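Long-range contacts in tRNA dimethylallyltransferase (Staphylococcus epidermidis ATCC 12228, PDB 3D3Q), which probably transfers a dimethylallyl group from dimethylallyl diphosphate to adenosine 37 of tRNAs that read codons beginning with uridine: residues 6-15 with 194-205; 27-38 with 92-103. One frame throughout, in Å; residues are numbered along the deposited sequence.

Contact 1 (6-15 with 194-205); sequences KPFLIVIVGP and ENYDTLLIGIEM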
loop_
_atom_site.group_PDB
_atom_site.type_symbol
_atom_site.label_atom_id
_atom_site.label_comp_id
_atom_site.label_asym_id
_atom_site.label_seq_id
_atom_site.Cartn_x
_atom_site.Cartn_y
_atom_site.Cartn_z
ATOM N N LYS A 6 -18.461 8.895 -11.941
ATOM C CA LYS A 6 -17.476 8.767 -10.830
ATOM C C LYS A 6 -16.243 9.613 -11.114
ATOM O O LYS A 6 -15.743 9.655 -12.245
ATOM C CB LYS A 6 -17.044 7.313 -10.669
ATOM C CG LYS A 6 -18.173 6.357 -10.476
ATOM C CD LYS A 6 -17.744 4.933 -10.772
ATOM C CE LYS A 6 -18.958 4.002 -10.733
ATOM N NZ LYS A 6 -18.645 2.574 -11.042
ATOM N N PRO A 7 -15.735 10.308 -10.087
ATOM C CA PRO A 7 -14.544 11.156 -10.232
ATOM C C PRO A 7 -13.235 10.371 -10.430
ATOM O O PRO A 7 -13.018 9.324 -9.811
ATOM C CB PRO A 7 -14.533 11.966 -8.934
ATOM C CG PRO A 7 -15.174 11.035 -7.953
ATOM C CD PRO A 7 -16.324 10.448 -8.746
ATOM N N PHE A 8 -12.366 10.886 -11.296
ATOM C CA PHE A 8 -11.090 10.241 -11.561
ATOM C C PHE A 8 -10.160 10.392 -10.363
ATOM O O PHE A 8 -10.031 11.483 -9.802
ATOM C CB PHE A 8 -10.420 10.847 -12.799
ATOM C CG PHE A 8 -9.170 10.130 -13.222
ATOM C CD1 PHE A 8 -9.225 8.803 -13.636
ATOM C CD2 PHE A 8 -7.942 10.765 -13.199
ATOM C CE1 PHE A 8 -8.071 8.118 -14.024
ATOM C CE2 PHE A 8 -6.783 10.087 -13.586
ATOM C CZ PHE A 8 -6.857 8.757 -13.999
ATOM N N LEU A 9 -9.516 9.289 -9.987
ATOM C CA LEU A 9 -8.583 9.269 -8.862
ATOM C C LEU A 9 -7.389 8.349 -9.126
ATOM O O LEU A 9 -7.580 7.233 -9.603
ATOM C CB LEU A 9 -9.295 8.773 -7.610
ATOM C CG LEU A 9 -8.415 8.705 -6.371
ATOM C CD1 LEU A 9 -8.184 10.090 -5.824
ATOM C CD2 LEU A 9 -9.093 7.854 -5.340
ATOM N N ILE A 10 -6.169 8.805 -8.827
ATOM C CA ILE A 10 -4.973 7.966 -9.006
ATOM C C ILE A 10 -4.566 7.467 -7.634
ATOM O O ILE A 10 -4.583 8.229 -6.671
ATOM C CB ILE A 10 -3.725 8.735 -9.569
ATOM C CG1 ILE A 10 -3.975 9.272 -10.979
ATOM C CG2 ILE A 10 -2.538 7.783 -9.667
ATOM C CD1 ILE A 10 -4.088 8.186 -12.014
ATOM N N VAL A 11 -4.211 6.192 -7.530
ATOM C CA VAL A 11 -3.780 5.644 -6.235
ATOM C C VAL A 11 -2.438 4.901 -6.431
ATOM O O VAL A 11 -2.345 3.944 -7.211
ATOM C CB VAL A 11 -4.854 4.665 -5.628
ATOM C CG1 VAL A 11 -4.501 4.311 -4.199
ATOM C CG2 VAL A 11 -6.223 5.290 -5.674
ATOM N N ILE A 12 -1.404 5.349 -5.722
ATOM C CA ILE A 12 -0.074 4.759 -5.830
ATOM C C ILE A 12 0.388 4.193 -4.491
ATOM O O ILE A 12 0.896 4.923 -3.635
ATOM C CB ILE A 12 0.951 5.809 -6.317
ATOM C CG1 ILE A 12 0.446 6.442 -7.615
ATOM C CG2 ILE A 12 2.294 5.154 -6.565
ATOM C CD1 ILE A 12 1.278 7.607 -8.104
ATOM N N VAL A 13 0.206 2.886 -4.315
ATOM C CA VAL A 13 0.594 2.215 -3.080
ATOM C C VAL A 13 1.910 1.507 -3.288
ATOM O O VAL A 13 2.314 1.277 -4.416
ATOM C CB VAL A 13 -0.456 1.170 -2.648
ATOM C CG1 VAL A 13 -1.777 1.850 -2.310
ATOM C CG2 VAL A 13 -0.655 0.157 -3.752
ATOM N N GLY A 14 2.580 1.160 -2.201
ATOM C CA GLY A 14 3.853 0.482 -2.322
ATOM C C GLY A 14 4.586 0.562 -1.002
ATOM O O GLY A 14 4.300 1.430 -0.190
ATOM N N PRO A 15 5.549 -0.335 -0.761
ATOM C CA PRO A 15 6.280 -0.297 0.506
ATOM C C PRO A 15 7.030 1.016 0.724
ATOM O O PRO A 15 7.321 1.727 -0.232
ATOM C CB PRO A 15 7.201 -1.512 0.402
ATOM C CG PRO A 15 7.426 -1.645 -1.073
ATOM C CD PRO A 15 6.056 -1.406 -1.639
ATOM N N GLU A 194 -17.875 0.802 -5.814
ATOM C CA GLU A 194 -16.742 1.702 -6.009
ATOM C C GLU A 194 -17.143 3.164 -6.106
ATOM O O GLU A 194 -18.039 3.523 -6.855
ATOM C CB GLU A 194 -15.948 1.312 -7.252
ATOM C CG GLU A 194 -16.762 1.306 -8.520
ATOM C CD GLU A 194 -15.926 0.944 -9.735
ATOM O OE1 GLU A 194 -16.518 0.724 -10.825
ATOM O OE2 GLU A 194 -14.676 0.886 -9.601
ATOM N N ASN A 195 -16.448 4.001 -5.350
ATOM C CA ASN A 195 -16.743 5.402 -5.328
ATOM C C ASN A 195 -16.015 6.199 -6.371
ATOM O O ASN A 195 -16.446 7.288 -6.716
ATOM C CB ASN A 195 -16.436 5.973 -3.956
ATOM C CG ASN A 195 -17.170 5.236 -2.853
ATOM O OD1 ASN A 195 -18.320 4.826 -3.029
ATOM N ND2 ASN A 195 -16.508 5.057 -1.710
ATOM N N TYR A 196 -14.916 5.681 -6.893
ATOM C CA TYR A 196 -14.177 6.443 -7.883
ATOM C C TYR A 196 -13.718 5.642 -9.081
ATOM O O TYR A 196 -13.655 4.415 -9.040
ATOM C CB TYR A 196 -12.949 7.093 -7.232
ATOM C CG TYR A 196 -13.226 7.781 -5.915
ATOM C CD1 TYR A 196 -13.148 7.087 -4.707
ATOM C CD2 TYR A 196 -13.560 9.135 -5.878
ATOM C CE1 TYR A 196 -13.389 7.737 -3.492
ATOM C CE2 TYR A 196 -13.806 9.788 -4.675
ATOM C CZ TYR A 196 -13.718 9.092 -3.492
ATOM O OH TYR A 196 -13.949 9.770 -2.321
ATOM N N ASP A 197 -13.409 6.367 -10.153
ATOM C CA ASP A 197 -12.885 5.773 -11.382
ATOM C C ASP A 197 -11.388 5.615 -11.102
ATOM O O ASP A 197 -10.552 6.291 -11.715
ATOM C CB ASP A 197 -13.074 6.725 -12.565
ATOM C CG ASP A 197 -12.316 6.268 -13.796
ATOM O OD1 ASP A 197 -12.084 7.083 -14.714
ATOM O OD2 ASP A 197 -11.943 5.078 -13.844
ATOM N N THR A 198 -11.060 4.713 -10.181
ATOM C CA THR A 198 -9.680 4.492 -9.738
ATOM C C THR A 198 -8.665 3.906 -10.712
ATOM O O THR A 198 -8.987 3.076 -11.554
ATOM C CB THR A 198 -9.649 3.614 -8.450
ATOM O OG1 THR A 198 -9.874 2.243 -8.798
ATOM C CG2 THR A 198 -10.731 4.064 -7.460
ATOM N N LEU A 199 -7.432 4.375 -10.578
ATOM C CA LEU A 199 -6.319 3.896 -11.379
ATOM C C LEU A 199 -5.313 3.422 -10.331
ATOM O O LEU A 199 -4.304 4.069 -10.074
ATOM C CB LEU A 199 -5.735 5.027 -12.229
ATOM C CG LEU A 199 -4.458 4.741 -13.032
ATOM C CD1 LEU A 199 -4.437 3.323 -13.593
ATOM C CD2 LEU A 199 -4.378 5.763 -14.140
ATOM N N LEU A 200 -5.627 2.292 -9.712
ATOM C CA LEU A 200 -4.813 1.731 -8.653
ATOM C C LEU A 200 -3.526 1.083 -9.138
ATOM O O LEU A 200 -3.553 0.057 -9.812
ATOM C CB LEU A 200 -5.647 0.721 -7.875
ATOM C CG LEU A 200 -5.086 0.155 -6.582
ATOM C CD1 LEU A 200 -4.950 1.248 -5.526
ATOM C CD2 LEU A 200 -6.024 -0.937 -6.088
ATOM N N ILE A 201 -2.397 1.690 -8.786
ATOM C CA ILE A 201 -1.103 1.154 -9.190
ATOM C C ILE A 201 -0.214 0.901 -7.955
ATOM O O ILE A 201 -0.243 1.650 -6.975
ATOM C CB ILE A 201 -0.380 2.101 -10.230
ATOM C CG1 ILE A 201 0.326 3.240 -9.535
ATOM C CG2 ILE A 201 -1.379 2.729 -11.177
ATOM C CD1 ILE A 201 1.766 2.970 -9.338
ATOM N N GLY A 202 0.555 -0.182 -8.007
ATOM C CA GLY A 202 1.432 -0.534 -6.907
ATOM C C GLY A 202 2.833 -0.864 -7.380
ATOM O O GLY A 202 3.014 -1.391 -8.476
ATOM N N ILE A 203 3.828 -0.537 -6.560
ATOM C CA ILE A 203 5.220 -0.813 -6.890
ATOM C C ILE A 203 5.628 -2.096 -6.191
ATOM O O ILE A 203 5.613 -2.182 -4.965
ATOM C CB ILE A 203 6.136 0.309 -6.422
ATOM C CG1 ILE A 203 5.660 1.646 -6.985
ATOM C CG2 ILE A 203 7.545 0.030 -6.880
ATOM C CD1 ILE A 203 6.465 2.822 -6.479
ATOM N N GLU A 204 6.001 -3.089 -6.980
ATOM C CA GLU A 204 6.368 -4.390 -6.446
ATOM C C GLU A 204 7.863 -4.691 -6.562
ATOM O O GLU A 204 8.608 -3.963 -7.205
ATOM C CB GLU A 204 5.577 -5.456 -7.198
ATOM C CG GLU A 204 5.725 -6.864 -6.664
ATOM C CD GLU A 204 5.414 -7.910 -7.713
ATOM O OE1 GLU A 204 6.147 -7.954 -8.731
ATOM O OE2 GLU A 204 4.440 -8.675 -7.514
HETATM N N MSE A 205 8.293 -5.781 -5.940
HETATM C CA MSE A 205 9.683 -6.183 -5.997
HETATM C C MSE A 205 9.828 -7.523 -5.297
HETATM O O MSE A 205 8.959 -7.915 -4.522
HETATM C CB MSE A 205 10.557 -5.122 -5.337
HETATM C CG MSE A 205 10.116 -4.789 -3.932
HETATM SE SE MSE A 205 10.833 -3.104 -3.293
HETATM C CE MSE A 205 12.654 -3.696 -2.992
#

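Contact 2 (27-38 with 92-103); sequences VAKKFNGEIISG and ITRRGKVPIIAG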
loop_
_atom_site.group_PDB
_atom_site.type_symbol
_atom_site.label_atom_id
_atom_site.label_comp_id
_atom_site.label_asym_id
_atom_site.label_seq_id
_atom_site.Cartn_x
_atom_site.Cartn_y
_atom_site.Cartn_z
ATOM N N VAL A 27 3.907 12.392 -11.240
ATOM C CA VAL A 27 2.600 12.305 -11.879
ATOM C C VAL A 27 1.856 13.610 -11.618
ATOM O O VAL A 27 1.165 14.129 -12.485
ATOM C CB VAL A 27 1.782 11.154 -11.300
ATOM C CG1 VAL A 27 0.390 11.172 -11.864
ATOM C CG2 VAL A 27 2.465 9.853 -11.604
ATOM N N ALA A 28 2.020 14.134 -10.411
ATOM C CA ALA A 28 1.377 15.367 -10.019
ATOM C C ALA A 28 1.893 16.525 -10.851
ATOM O O ALA A 28 1.155 17.468 -11.150
ATOM C CB ALA A 28 1.621 15.634 -8.556
ATOM N N LYS A 29 3.162 16.465 -11.233
ATOM C CA LYS A 29 3.745 17.529 -12.036
ATOM C C LYS A 29 3.411 17.409 -13.513
ATOM O O LYS A 29 3.425 18.408 -14.215
ATOM C CB LYS A 29 5.264 17.565 -11.875
ATOM C CG LYS A 29 5.746 18.097 -10.537
ATOM C CD LYS A 29 7.206 18.556 -10.625
ATOM C CE LYS A 29 8.154 17.425 -11.070
ATOM N NZ LYS A 29 9.577 17.873 -11.219
ATOM N N LYS A 30 3.117 16.205 -13.991
ATOM C CA LYS A 30 2.804 16.047 -15.400
ATOM C C LYS A 30 1.307 16.217 -15.665
ATOM O O LYS A 30 0.907 16.443 -16.803
ATOM C CB LYS A 30 3.289 14.679 -15.903
ATOM C CG LYS A 30 3.304 14.505 -17.418
ATOM C CD LYS A 30 3.784 13.110 -17.792
ATOM C CE LYS A 30 4.017 12.964 -19.291
ATOM N NZ LYS A 30 4.655 11.647 -19.618
ATOM N N PHE A 31 0.484 16.125 -14.619
ATOM C CA PHE A 31 -0.968 16.272 -14.754
ATOM C C PHE A 31 -1.511 17.225 -13.714
ATOM O O PHE A 31 -2.624 17.045 -13.222
ATOM C CB PHE A 31 -1.645 14.920 -14.602
ATOM C CG PHE A 31 -1.195 13.924 -15.610
ATOM C CD1 PHE A 31 -1.763 13.896 -16.877
ATOM C CD2 PHE A 31 -0.152 13.053 -15.321
ATOM C CE1 PHE A 31 -1.293 13.009 -17.851
ATOM C CE2 PHE A 31 0.329 12.162 -16.282
ATOM C CZ PHE A 31 -0.240 12.138 -17.552
ATOM N N ASN A 32 -0.717 18.251 -13.408
ATOM C CA ASN A 32 -1.036 19.277 -12.402
ATOM C C ASN A 32 -2.094 18.805 -11.411
ATOM O O ASN A 32 -3.236 19.278 -11.399
ATOM C CB ASN A 32 -1.467 20.601 -13.066
ATOM C CG ASN A 32 -2.864 20.532 -13.663
ATOM O OD1 ASN A 32 -3.207 19.562 -14.348
ATOM N ND2 ASN A 32 -3.672 21.564 -13.423
ATOM N N GLY A 33 -1.696 17.844 -10.587
ATOM C CA GLY A 33 -2.593 17.316 -9.584
ATOM C C GLY A 33 -2.078 17.660 -8.201
ATOM O O GLY A 33 -1.110 18.403 -8.053
ATOM N N GLU A 34 -2.745 17.130 -7.182
ATOM C CA GLU A 34 -2.348 17.355 -5.807
ATOM C C GLU A 34 -2.442 16.013 -5.108
ATOM O O GLU A 34 -3.293 15.182 -5.431
ATOM C CB GLU A 34 -3.252 18.386 -5.148
ATOM C CG GLU A 34 -3.380 19.649 -5.975
ATOM C CD GLU A 34 -4.220 20.706 -5.299
ATOM O OE1 GLU A 34 -5.187 20.329 -4.591
ATOM O OE2 GLU A 34 -3.938 21.917 -5.485
ATOM N N ILE A 35 -1.563 15.814 -4.139
ATOM C CA ILE A 35 -1.479 14.549 -3.435
ATOM C C ILE A 35 -2.096 14.536 -2.052
ATOM O O ILE A 35 -1.965 15.485 -1.295
ATOM C CB ILE A 35 0.006 14.123 -3.304
ATOM C CG1 ILE A 35 0.658 14.126 -4.681
ATOM C CG2 ILE A 35 0.111 12.752 -2.674
ATOM C CD1 ILE A 35 2.086 13.776 -4.664
ATOM N N ILE A 36 -2.757 13.434 -1.727
ATOM C CA ILE A 36 -3.343 13.257 -0.413
ATOM C C ILE A 36 -2.570 12.098 0.232
ATOM O O ILE A 36 -2.610 10.974 -0.261
ATOM C CB ILE A 36 -4.828 12.886 -0.512
ATOM C CG1 ILE A 36 -5.615 14.057 -1.094
ATOM C CG2 ILE A 36 -5.356 12.504 0.848
ATOM C CD1 ILE A 36 -7.051 13.726 -1.409
ATOM N N SER A 37 -1.853 12.375 1.315
ATOM C CA SER A 37 -1.089 11.336 1.988
ATOM C C SER A 37 -2.014 10.226 2.498
ATOM O O SER A 37 -3.000 10.495 3.184
ATOM C CB SER A 37 -0.292 11.958 3.135
ATOM O OG SER A 37 0.114 10.982 4.068
ATOM N N GLY A 38 -1.703 8.979 2.137
ATOM C CA GLY A 38 -2.515 7.848 2.571
ATOM C C GLY A 38 -1.960 7.187 3.820
ATOM O O GLY A 38 -2.583 6.296 4.412
ATOM N N ILE A 92 -10.445 19.035 -4.682
ATOM C CA ILE A 92 -9.416 18.952 -5.724
ATOM C C ILE A 92 -10.035 18.886 -7.129
ATOM O O ILE A 92 -9.698 19.692 -8.006
ATOM C CB ILE A 92 -8.498 17.701 -5.510
ATOM C CG1 ILE A 92 -7.716 17.852 -4.205
ATOM C CG2 ILE A 92 -7.537 17.522 -6.678
ATOM C CD1 ILE A 92 -6.823 16.676 -3.872
ATOM N N THR A 93 -10.939 17.932 -7.346
ATOM C CA THR A 93 -11.565 17.778 -8.656
ATOM C C THR A 93 -12.323 19.026 -9.018
ATOM O O THR A 93 -12.364 19.420 -10.180
ATOM C CB THR A 93 -12.603 16.639 -8.696
ATOM O OG1 THR A 93 -12.127 15.487 -7.981
ATOM C CG2 THR A 93 -12.885 16.260 -10.140
ATOM N N ARG A 94 -12.923 19.635 -8.000
ATOM C CA ARG A 94 -13.728 20.845 -8.161
ATOM C C ARG A 94 -12.914 21.995 -8.713
ATOM O O ARG A 94 -13.457 22.896 -9.345
ATOM C CB ARG A 94 -14.357 21.231 -6.810
ATOM C CG ARG A 94 -15.511 22.222 -6.888
ATOM C CD ARG A 94 -16.059 22.522 -5.488
ATOM N NE ARG A 94 -15.013 22.992 -4.581
ATOM C CZ ARG A 94 -14.244 24.057 -4.806
ATOM N NH1 ARG A 94 -13.306 24.405 -3.925
ATOM N NH2 ARG A 94 -14.409 24.777 -5.910
ATOM N N ARG A 95 -11.611 21.965 -8.473
ATOM C CA ARG A 95 -10.745 23.023 -8.977
ATOM C C ARG A 95 -10.008 22.547 -10.226
ATOM O O ARG A 95 -8.883 22.968 -10.512
ATOM C CB ARG A 95 -9.761 23.472 -7.901
ATOM C CG ARG A 95 -10.448 23.910 -6.617
ATOM C CD ARG A 95 -9.514 24.679 -5.708
ATOM N NE ARG A 95 -8.244 23.973 -5.484
ATOM C CZ ARG A 95 -8.146 22.765 -4.942
ATOM N NH1 ARG A 95 -6.961 22.214 -4.779
ATOM N NH2 ARG A 95 -9.236 22.108 -4.565
ATOM N N GLY A 96 -10.672 21.652 -10.959
ATOM C CA GLY A 96 -10.136 21.107 -12.198
ATOM C C GLY A 96 -8.767 20.468 -12.119
ATOM O O GLY A 96 -7.974 20.589 -13.047
ATOM N N LYS A 97 -8.480 19.794 -11.015
ATOM C CA LYS A 97 -7.186 19.138 -10.863
ATOM C C LYS A 97 -7.355 17.621 -10.735
ATOM O O LYS A 97 -8.474 17.097 -10.760
ATOM C CB LYS A 97 -6.445 19.695 -9.642
ATOM C CG LYS A 97 -5.674 20.988 -9.903
ATOM C CD LYS A 97 -5.096 21.573 -8.606
ATOM C CE LYS A 97 -3.713 22.248 -8.826
ATOM N NZ LYS A 97 -3.719 23.355 -9.846
ATOM N N VAL A 98 -6.236 16.920 -10.603
ATOM C CA VAL A 98 -6.265 15.474 -10.497
ATOM C C VAL A 98 -5.927 14.982 -9.113
ATOM O O VAL A 98 -4.765 15.015 -8.698
ATOM C CB VAL A 98 -5.279 14.833 -11.467
ATOM C CG1 VAL A 98 -5.323 13.323 -11.319
ATOM C CG2 VAL A 98 -5.613 15.250 -12.877
ATOM N N PRO A 99 -6.940 14.508 -8.377
ATOM C CA PRO A 99 -6.732 13.999 -7.024
ATOM C C PRO A 99 -5.871 12.721 -7.046
ATOM O O PRO A 99 -6.212 11.733 -7.716
ATOM C CB PRO A 99 -8.150 13.748 -6.539
ATOM C CG PRO A 99 -8.832 13.314 -7.786
ATOM C CD PRO A 99 -8.327 14.292 -8.811
ATOM N N ILE A 100 -4.762 12.747 -6.301
ATOM C CA ILE A 100 -3.819 11.626 -6.235
ATOM C C ILE A 100 -3.538 11.273 -4.782
ATOM O O ILE A 100 -3.184 12.141 -3.986
ATOM C CB ILE A 100 -2.458 12.009 -6.868
ATOM C CG1 ILE A 100 -2.667 12.616 -8.257
ATOM C CG2 ILE A 100 -1.586 10.803 -6.972
ATOM C CD1 ILE A 100 -1.520 13.487 -8.697
ATOM N N ILE A 101 -3.698 10.006 -4.431
ATOM C CA ILE A 101 -3.406 9.586 -3.072
ATOM C C ILE A 101 -2.135 8.732 -3.103
ATOM O O ILE A 101 -2.025 7.764 -3.850
ATOM C CB ILE A 101 -4.579 8.803 -2.435
ATOM C CG1 ILE A 101 -4.991 7.653 -3.337
ATOM C CG2 ILE A 101 -5.750 9.740 -2.207
ATOM C CD1 ILE A 101 -6.199 6.915 -2.835
ATOM N N ALA A 102 -1.165 9.146 -2.298
ATOM C CA ALA A 102 0.110 8.483 -2.196
ATOM C C ALA A 102 0.128 7.713 -0.901
ATOM O O ALA A 102 -0.260 8.231 0.151
ATOM C CB ALA A 102 1.215 9.498 -2.200
ATOM N N GLY A 103 0.559 6.459 -0.986
ATOM C CA GLY A 103 0.650 5.620 0.197
ATOM C C GLY A 103 -0.672 5.084 0.682
ATOM O O GLY A 103 -1.673 5.128 -0.030
#

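Contact 1 (6-15 with 194-205)
Ile10 lies beside Leu199, its CD1 against Leu199 CB and CD2, where strands 8-13 and 197-204 pair in the parallel sheet of a P-loop NTPase-type fold. The tightly packed part is the interior, where the side chains from Leu9 to Val13 and from Leu199 to Ile203 are buried. Here Ile201 is held through both its backbone polar atoms: its N gives a nearly straight bond to Val11 O (2.8 Å, 174° at the hydrogen), and its O takes Val13 N at 3.0 Å. One step back, Leu199 N reaches Leu9 O at 3.0 Å, while the bond from Val11 N to Leu199 O is weak.

On the face carrying Ile10 and Ile12, the Phe8 ring turns its edge to Leu199, with CZ 3.9 Å from CD2. Ile201 sets CG1 between its backbone N and carbonyl carbon (chi1 82°), and its CD1 comes to 3.6 Å from Ile12 CG2. Helix 20-30 packs on this isoleucine pair; helix 300-314 packs on Phe8 and Leu199. On the opposite face, with Leu9 and Val13, Leu200 CD1 meets Val11 CB and CG1, and Leu9 CD2 sits over one face of the buried Tyr196 ring.

The solvent side belongs to Lys6, Pro7, Glu194 and Asp197. Pro7 CG lies at the Tyr196 ring edge, and Asp197 turns its carboxylate to Arg314. Lys6 crosses Glu194 at about a right angle, its NZ forming a salt bridge to OE1 (2.8 Å) from above the carboxylate plane. At the other end strand 8-13 runs into Gly14 and Pro15 of the predicted ATP-binding loop, and the ladder's last rung is Ile203 N to Val13 O, 3.2 Å.

Contact 2 (27-38 with 92-103)
Glu34 and Ile36 bond through their backbones to Val98, Ile100 and Ala102 where strands 33-37 and 98-102 pair in parallel in the P-loop NTPase-type sheet, each strand following its own helix, 20-30 and 78-94. Glu34 O receives Ile100 N at 3.0 Å, and Ile100 O in turn receives Ile36 N. Ile36 O takes Ala102 N at 3.1 Å, and just past the strand end Gly38 N bonds to Ala102 O.

Apolar contacts lie on both faces of the pair. Ile100 reaches CD1 to helix 20-30, 3.8 Å from Ala28 CB, and Ile35 CG2 meets Ala102 CB at 3.5 Å. On the other face Ile36 CD1 meets Ile92 CD1 (3.8 Å), and its CB touches Ile101 CG2.

The charged contacts gather where helix 78-94 closes in a Schellman motif, with Gly96 at the positive-phi position. Lys97 passes CD and CE across the Glu34 side chain, against OE2, leaving NZ beyond salt-bridge range. Arg95, whose other terminal nitrogen is paired with Asp91, forms a salt bridge to Glu34, though the hydrogen bond within it is weak and bent. A bend at chi3 (-51°) goes with its guanidinium meeting Glu34 edge-on. Tyr65 OH is a further partner of Glu34 OE1, the oxygen at that edge, 2.6 Å from Arg95 NH1.

Contacts 1 and 2 make up the four inner strands of one parallel sheet, flanked by 64-65 and 291-294, with the contact centres 12 Å apart. Strand 98-102 of contact 2 lies directly beside strand 8-13 of contact 1, joined by probable hydrogen bonds such as Ile10 O to Ile101 N, 3.0 Å. Across the sheet the order of the four is 33-37, 98-102, 8-13, 197-204, whereas along the chain strand 8-13 comes first and 197-204 last. Helix 20-30 follows strand 8-13 and leads into contact 2. The two central strands both run toward the predicted ATP-binding loop: Gly14 and Pro15 belong to it, and Gly103 lies close to its Lys20.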